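Local coordinates for putative uncharacterized protein (Enterobacter cloacae, PDB 4HFK), which probably acts as an immunity protein of a type VI secretion system, binding and neutralising a cell-wall amidase effector, at residues P4-F9 with A42-A47; N17-R22 with T84-S89. All coordinates share one frame; numbering follows the deposited sequence.

Contact 1 of 2, residues P4-F9 with A42-A47; sequences PDISTF and AAWLEA
Asp5 OD1 is gripped by both the backbone N and the hydroxyl of Ser7, an Asx turn that opens the short 3-10 segment 6-8, from which Ile6 reaches across to Trp44 and Ala47. The bond from Ser7 N to OD1 is nearly straight at 167° and uses the anti side of the carboxylate, whereas Ser7 OG comes from above its plane. One residue later the turn is pinned again, since Asp5 O accepts from both Thr8 N and Thr8 OG1, the hydroxyl lying 2.8 Å from Asp5 O. In this small all-helical fold the N-terminal loop packs against the C-terminal part of helix 31-47.

Ile6 holds CG1 beside the backbone N (chi1 -72°), which leaves CG2 anti to that N and pointing at the helix, 3.7 Å from Trp44 CZ3; CG1 itself rides over a face of the indole. The other branch ends at CD1, 3.9 Å from Ala43 CB. Phe9 and Trp44 form a T-shaped stack, planes at 81°, in which the indole's six-membered ring drives its edge into the phenyl face; Trp44 CH2 sits 3.8 Å above the Phe9 ring plane, over its centre. Asn17 of helix 11-27 touches both rings. The tightest spot is methyl against methyl: Ile6 CG2 stands 3.4 Å from Ala47 CB, closer than ordinary van der Waals contact.

Contact 2 of 2, residues N17-R22 with T84-S89; sequences NWVQNR and TLIANS
Gln20 and Val19 of helix 11-27 straddle Ala87 in the last turn of helix 79-87. The small methyl of Ala87 lets the two backbones come close, with the CA atoms of Val19 and Ala87 only 5.3 Å apart. Its CB lies against the neighbouring helix itself, 4.0 Å from Gln20 N, and also touches the CB atoms of both Val19 and Gln20. Val19 uses one branch for most of its contact: CG1, anti to the backbone N (chi1 171°), presses on the main chain of helix 79-87, 3.6 Å from Ala87 CA. The same methyl meets Ile86 CG2, whose side chain continues toward Leu65 and Leu66 of helix 52-66.

In this all-helical fold the contact lies close to the centre of the chain; the five residues that touch are all buried, and the one polar pair across it, Gln20 with Thr84, is joined by a hydrogen bond. Gln20 bends at chi2 and lays its CG beside Thr84, bringing NE2 to 3.2 Å from Thr84 OG1. That bond is bent (140°), and the hydroxyl is tilted away from the amide plane. NE2 also donates to OE1 of Gln20 of the second subunit, so the buried amide links this helix pair to the second subunit.

Beyond Ala87 the helix ends at Asn88, which folds its side chain back on the last turn. Asn88 ND2 donates to Thr84 O at 2.9 Å, and Asn88 N reaches the same oxygen from the opposite face of its carbonyl plane.

Overall arrangement
The two contacts have centres 15 Å apart and interlock along the chain: 4-9, 17-22, 42-47 and 84-89 follow in that order, so the segments of one alternate with those of the other. Contact 1 lies toward the periphery, where the N-terminal loop closes on helix 31-47; contact 2 sits near the centre, joining helix 11-27 to helix 79-87. They meet directly through Asn17, Trp18 and Asn21 of helix 11-27, which touch Trp44. Both also touch the second subunit, with Phe9 of contact 1 packing on Asn88 of that copy, and both reach the chain of another protein, consistent with a dimeric immunity protein holding its amidase.

Contact 1 of 2, residues P4-F9 with A42-A47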
loop_
_atom_site.group_PDB
_atom_site.type_symbol
_atom_site.label_atom_id
_atom_site.label_comp_id
_atom_site.label_asym_id
_atom_site.label_seq_id
_atom_site.Cartn_x
_atom_site.Cartn_y
_atom_site.Cartn_z
ATOM N N PRO B 4 3.652 -2.477 -14.487
ATOM C CA PRO B 4 3.287 -3.887 -14.660
ATOM C C PRO B 4 1.770 -4.072 -14.729
ATOM O O PRO B 4 1.012 -3.298 -14.134
ATOM C CB PRO B 4 3.830 -4.548 -13.384
ATOM C CG PRO B 4 3.841 -3.448 -12.367
ATOM C CD PRO B 4 4.236 -2.221 -13.155
ATOM N N ASP B 5 1.331 -5.085 -15.460
ATOM C CA ASP B 5 -0.089 -5.426 -15.500
ATOM C C ASP B 5 -0.492 -6.104 -14.188
ATOM O O ASP B 5 0.331 -6.784 -13.564
ATOM C CB ASP B 5 -0.354 -6.379 -16.661
ATOM C CG ASP B 5 -1.801 -6.359 -17.105
ATOM O OD1 ASP B 5 -2.614 -7.161 -16.574
ATOM O OD2 ASP B 5 -2.122 -5.528 -17.984
ATOM N N ILE B 6 -1.748 -5.939 -13.768
ATOM C CA ILE B 6 -2.234 -6.625 -12.561
ATOM C C ILE B 6 -2.056 -8.147 -12.650
ATOM O O ILE B 6 -1.774 -8.824 -11.652
ATOM C CB ILE B 6 -3.704 -6.275 -12.263
ATOM C CG1 ILE B 6 -3.799 -4.842 -11.748
ATOM C CG2 ILE B 6 -4.271 -7.190 -11.196
ATOM C CD1 ILE B 6 -5.164 -4.483 -11.179
ATOM N N SER B 7 -2.188 -8.676 -13.859
ATOM C CA SER B 7 -2.088 -10.117 -14.096
ATOM C C SER B 7 -0.683 -10.678 -13.830
ATOM O O SER B 7 -0.504 -11.891 -13.754
ATOM C CB SER B 7 -2.474 -10.427 -15.540
ATOM O OG SER B 7 -1.420 -10.050 -16.412
ATOM N N THR B 8 0.317 -9.809 -13.706
ATOM C CA THR B 8 1.673 -10.276 -13.415
ATOM C C THR B 8 1.912 -10.556 -11.931
ATOM O O THR B 8 2.981 -11.044 -11.559
ATOM C CB THR B 8 2.746 -9.277 -13.897
ATOM O OG1 THR B 8 2.700 -8.099 -13.086
ATOM C CG2 THR B 8 2.524 -8.904 -15.365
ATOM N N PHE B 9 0.942 -10.228 -11.083
ATOM C CA PHE B 9 1.049 -10.529 -9.653
ATOM C C PHE B 9 0.519 -11.941 -9.406
ATOM O O PHE B 9 -0.264 -12.462 -10.200
ATOM C CB PHE B 9 0.228 -9.529 -8.822
ATOM C CG PHE B 9 0.766 -8.117 -8.849
ATOM C CD1 PHE B 9 1.436 -7.602 -7.752
ATOM C CD2 PHE B 9 0.604 -7.313 -9.966
ATOM C CE1 PHE B 9 1.946 -6.310 -7.766
ATOM C CE2 PHE B 9 1.112 -6.013 -9.986
ATOM C CZ PHE B 9 1.776 -5.514 -8.883
ATOM N N ALA B 42 -11.164 -2.612 -5.833
ATOM C CA ALA B 42 -12.087 -3.325 -6.724
ATOM C C ALA B 42 -11.380 -3.865 -7.972
ATOM O O ALA B 42 -11.879 -4.788 -8.619
ATOM C CB ALA B 42 -13.300 -2.445 -7.107
ATOM N N ALA B 43 -10.228 -3.292 -8.316
ATOM C CA ALA B 43 -9.453 -3.814 -9.445
ATOM C C ALA B 43 -8.773 -5.122 -9.054
ATOM O O ALA B 43 -8.713 -6.061 -9.852
ATOM C CB ALA B 43 -8.422 -2.808 -9.918
ATOM N N TRP B 44 -8.229 -5.171 -7.837
ATOM C CA TRP B 44 -7.663 -6.415 -7.320
ATOM C C TRP B 44 -8.768 -7.460 -7.175
ATOM O O TRP B 44 -8.544 -8.655 -7.410
ATOM C CB TRP B 44 -6.978 -6.193 -5.965
ATOM C CG TRP B 44 -5.806 -5.232 -6.001
ATOM C CD1 TRP B 44 -5.728 -3.998 -5.398
ATOM C CD2 TRP B 44 -4.552 -5.431 -6.669
ATOM N NE1 TRP B 44 -4.504 -3.432 -5.652
ATOM C CE2 TRP B 44 -3.764 -4.285 -6.432
ATOM C CE3 TRP B 44 -4.017 -6.471 -7.439
ATOM C CZ2 TRP B 44 -2.458 -4.148 -6.944
ATOM C CZ3 TRP B 44 -2.725 -6.334 -7.954
ATOM C CH2 TRP B 44 -1.960 -5.179 -7.702
ATOM N N LEU B 45 -9.956 -7.021 -6.766
ATOM C CA LEU B 45 -11.086 -7.939 -6.625
ATOM C C LEU B 45 -11.379 -8.637 -7.944
ATOM O O LEU B 45 -11.521 -9.860 -7.990
ATOM C CB LEU B 45 -12.352 -7.205 -6.148
ATOM C CG LEU B 45 -13.614 -8.085 -6.085
ATOM C CD1 LEU B 45 -13.560 -9.030 -4.885
ATOM C CD2 LEU B 45 -14.902 -7.246 -6.034
ATOM N N GLU B 46 -11.491 -7.860 -9.015
ATOM C CA GLU B 46 -11.776 -8.430 -10.339
ATOM C C GLU B 46 -10.699 -9.440 -10.743
ATOM O O GLU B 46 -10.993 -10.484 -11.332
ATOM C CB GLU B 46 -11.860 -7.313 -11.392
ATOM C CG GLU B 46 -11.936 -7.819 -12.831
ATOM C CD GLU B 46 -13.320 -8.329 -13.225
ATOM O OE1 GLU B 46 -14.314 -7.960 -12.563
ATOM O OE2 GLU B 46 -13.422 -9.086 -14.212
ATOM N N ALA B 47 -9.449 -9.120 -10.424
ATOM C CA ALA B 47 -8.310 -9.953 -10.825
ATOM C C ALA B 47 -8.254 -11.256 -10.027
ATOM O O ALA B 47 -7.809 -12.287 -10.532
ATOM C CB ALA B 47 -7.009 -9.187 -10.661
#

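Contact 2 of 2, residues N17-R22 with T84-S89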
loop_
_atom_site.group_PDB
_atom_site.type_symbol
_atom_site.label_atom_id
_atom_site.label_comp_id
_atom_site.label_asym_id
_atom_site.label_seq_id
_atom_site.Cartn_x
_atom_site.Cartn_y
_atom_site.Cartn_z
ATOM N N ASN B 17 -3.083 -7.312 -1.700
ATOM C CA ASN B 17 -3.231 -5.939 -2.153
ATOM C C ASN B 17 -4.674 -5.456 -2.027
ATOM O O ASN B 17 -4.909 -4.301 -1.664
ATOM C CB ASN B 17 -2.684 -5.789 -3.582
ATOM C CG ASN B 17 -1.179 -6.057 -3.644
ATOM O OD1 ASN B 17 -0.505 -6.035 -2.610
ATOM N ND2 ASN B 17 -0.654 -6.325 -4.844
ATOM N N TRP B 18 -5.638 -6.335 -2.293
ATOM C CA TRP B 18 -7.027 -6.010 -1.994
ATOM C C TRP B 18 -7.173 -5.623 -0.523
ATOM O O TRP B 18 -7.728 -4.561 -0.198
ATOM C CB TRP B 18 -7.980 -7.168 -2.326
ATOM C CG TRP B 18 -9.439 -6.804 -2.054
ATOM C CD1 TRP B 18 -10.303 -6.160 -2.906
ATOM C CD2 TRP B 18 -10.177 -7.038 -0.840
ATOM N NE1 TRP B 18 -11.537 -5.997 -2.300
ATOM C CE2 TRP B 18 -11.486 -6.529 -1.038
ATOM C CE3 TRP B 18 -9.870 -7.650 0.380
ATOM C CZ2 TRP B 18 -12.475 -6.598 -0.046
ATOM C CZ3 TRP B 18 -10.856 -7.727 1.358
ATOM C CH2 TRP B 18 -12.146 -7.201 1.134
ATOM N N VAL B 19 -6.666 -6.474 0.362
ATOM C CA VAL B 19 -6.790 -6.232 1.802
ATOM C C VAL B 19 -6.115 -4.916 2.187
ATOM O O VAL B 19 -6.677 -4.117 2.951
ATOM C CB VAL B 19 -6.179 -7.378 2.644
ATOM C CG1 VAL B 19 -6.125 -6.986 4.130
ATOM C CG2 VAL B 19 -6.979 -8.670 2.462
ATOM N N GLN B 20 -4.912 -4.693 1.657
ATOM C CA GLN B 20 -4.156 -3.482 1.987
ATOM C C GLN B 20 -4.878 -2.225 1.501
ATOM O O GLN B 20 -5.032 -1.256 2.250
ATOM C CB GLN B 20 -2.744 -3.539 1.390
ATOM C CG GLN B 20 -1.734 -2.632 2.116
ATOM C CD GLN B 20 -1.208 -1.500 1.248
ATOM O OE1 GLN B 20 -1.727 -1.243 0.165
ATOM N NE2 GLN B 20 -0.162 -0.821 1.723
ATOM N N ASN B 21 -5.316 -2.240 0.246
ATOM C CA ASN B 21 -5.978 -1.076 -0.337
ATOM C C ASN B 21 -7.271 -0.767 0.404
ATOM O O ASN B 21 -7.596 0.390 0.672
ATOM C CB ASN B 21 -6.281 -1.301 -1.817
ATOM C CG ASN B 21 -5.048 -1.229 -2.693
ATOM O OD1 ASN B 21 -5.161 -1.276 -3.921
ATOM N ND2 ASN B 21 -3.861 -1.131 -2.077
ATOM N N ARG B 22 -8.009 -1.812 0.745
ATOM C CA ARG B 22 -9.227 -1.646 1.522
ATOM C C ARG B 22 -8.944 -1.103 2.936
ATOM O O ARG B 22 -9.703 -0.276 3.459
ATOM C CB ARG B 22 -9.987 -2.964 1.589
ATOM C CG ARG B 22 -11.234 -2.877 2.411
ATOM C CD ARG B 22 -12.370 -3.619 1.741
ATOM N NE ARG B 22 -13.583 -3.532 2.546
ATOM C CZ ARG B 22 -14.607 -2.734 2.261
ATOM N NH1 ARG B 22 -14.573 -1.968 1.175
ATOM N NH2 ARG B 22 -15.667 -2.721 3.052
ATOM N N THR B 84 -0.296 -2.898 5.757
ATOM C CA THR B 84 0.489 -3.981 5.175
ATOM C C THR B 84 0.612 -5.139 6.158
ATOM O O THR B 84 0.528 -6.310 5.763
ATOM C CB THR B 84 1.879 -3.499 4.706
ATOM O OG1 THR B 84 1.713 -2.648 3.565
ATOM C CG2 THR B 84 2.757 -4.684 4.296
ATOM N N LEU B 85 0.788 -4.826 7.441
ATOM C CA LEU B 85 0.889 -5.882 8.453
ATOM C C LEU B 85 -0.379 -6.717 8.449
ATOM O O LEU B 85 -0.328 -7.949 8.526
ATOM C CB LEU B 85 1.138 -5.295 9.846
ATOM C CG LEU B 85 2.432 -4.488 9.987
ATOM C CD1 LEU B 85 2.677 -4.115 11.435
ATOM C CD2 LEU B 85 3.633 -5.258 9.435
ATOM N N ILE B 86 -1.520 -6.041 8.338
ATOM C CA ILE B 86 -2.811 -6.717 8.320
ATOM C C ILE B 86 -2.951 -7.614 7.089
ATOM O O ILE B 86 -3.394 -8.761 7.202
ATOM C CB ILE B 86 -3.980 -5.693 8.391
ATOM C CG1 ILE B 86 -4.067 -5.111 9.806
ATOM C CG2 ILE B 86 -5.303 -6.348 8.009
ATOM C CD1 ILE B 86 -5.055 -3.933 9.964
ATOM N N ALA B 87 -2.569 -7.099 5.922
ATOM C CA ALA B 87 -2.651 -7.868 4.676
ATOM C C ALA B 87 -1.853 -9.171 4.753
ATOM O O ALA B 87 -2.213 -10.182 4.137
ATOM C CB ALA B 87 -2.172 -7.024 3.506
ATOM N N ASN B 88 -0.766 -9.138 5.511
ATOM C CA ASN B 88 0.133 -10.280 5.626
ATOM C C ASN B 88 0.019 -11.025 6.950
ATOM O O ASN B 88 0.923 -11.788 7.318
ATOM C CB ASN B 88 1.576 -9.818 5.413
ATOM C CG ASN B 88 1.820 -9.383 3.987
ATOM O OD1 ASN B 88 2.099 -10.212 3.121
ATOM N ND2 ASN B 88 1.674 -8.081 3.721
ATOM N N SER B 89 -1.088 -10.820 7.660
ATOM C CA SER B 89 -1.260 -11.433 8.971
ATOM C C SER B 89 -1.761 -12.870 8.878
ATOM O O SER B 89 -2.366 -13.268 7.870
ATOM C CB SER B 89 -2.238 -10.614 9.821
ATOM O OG SER B 89 -3.561 -10.754 9.327
#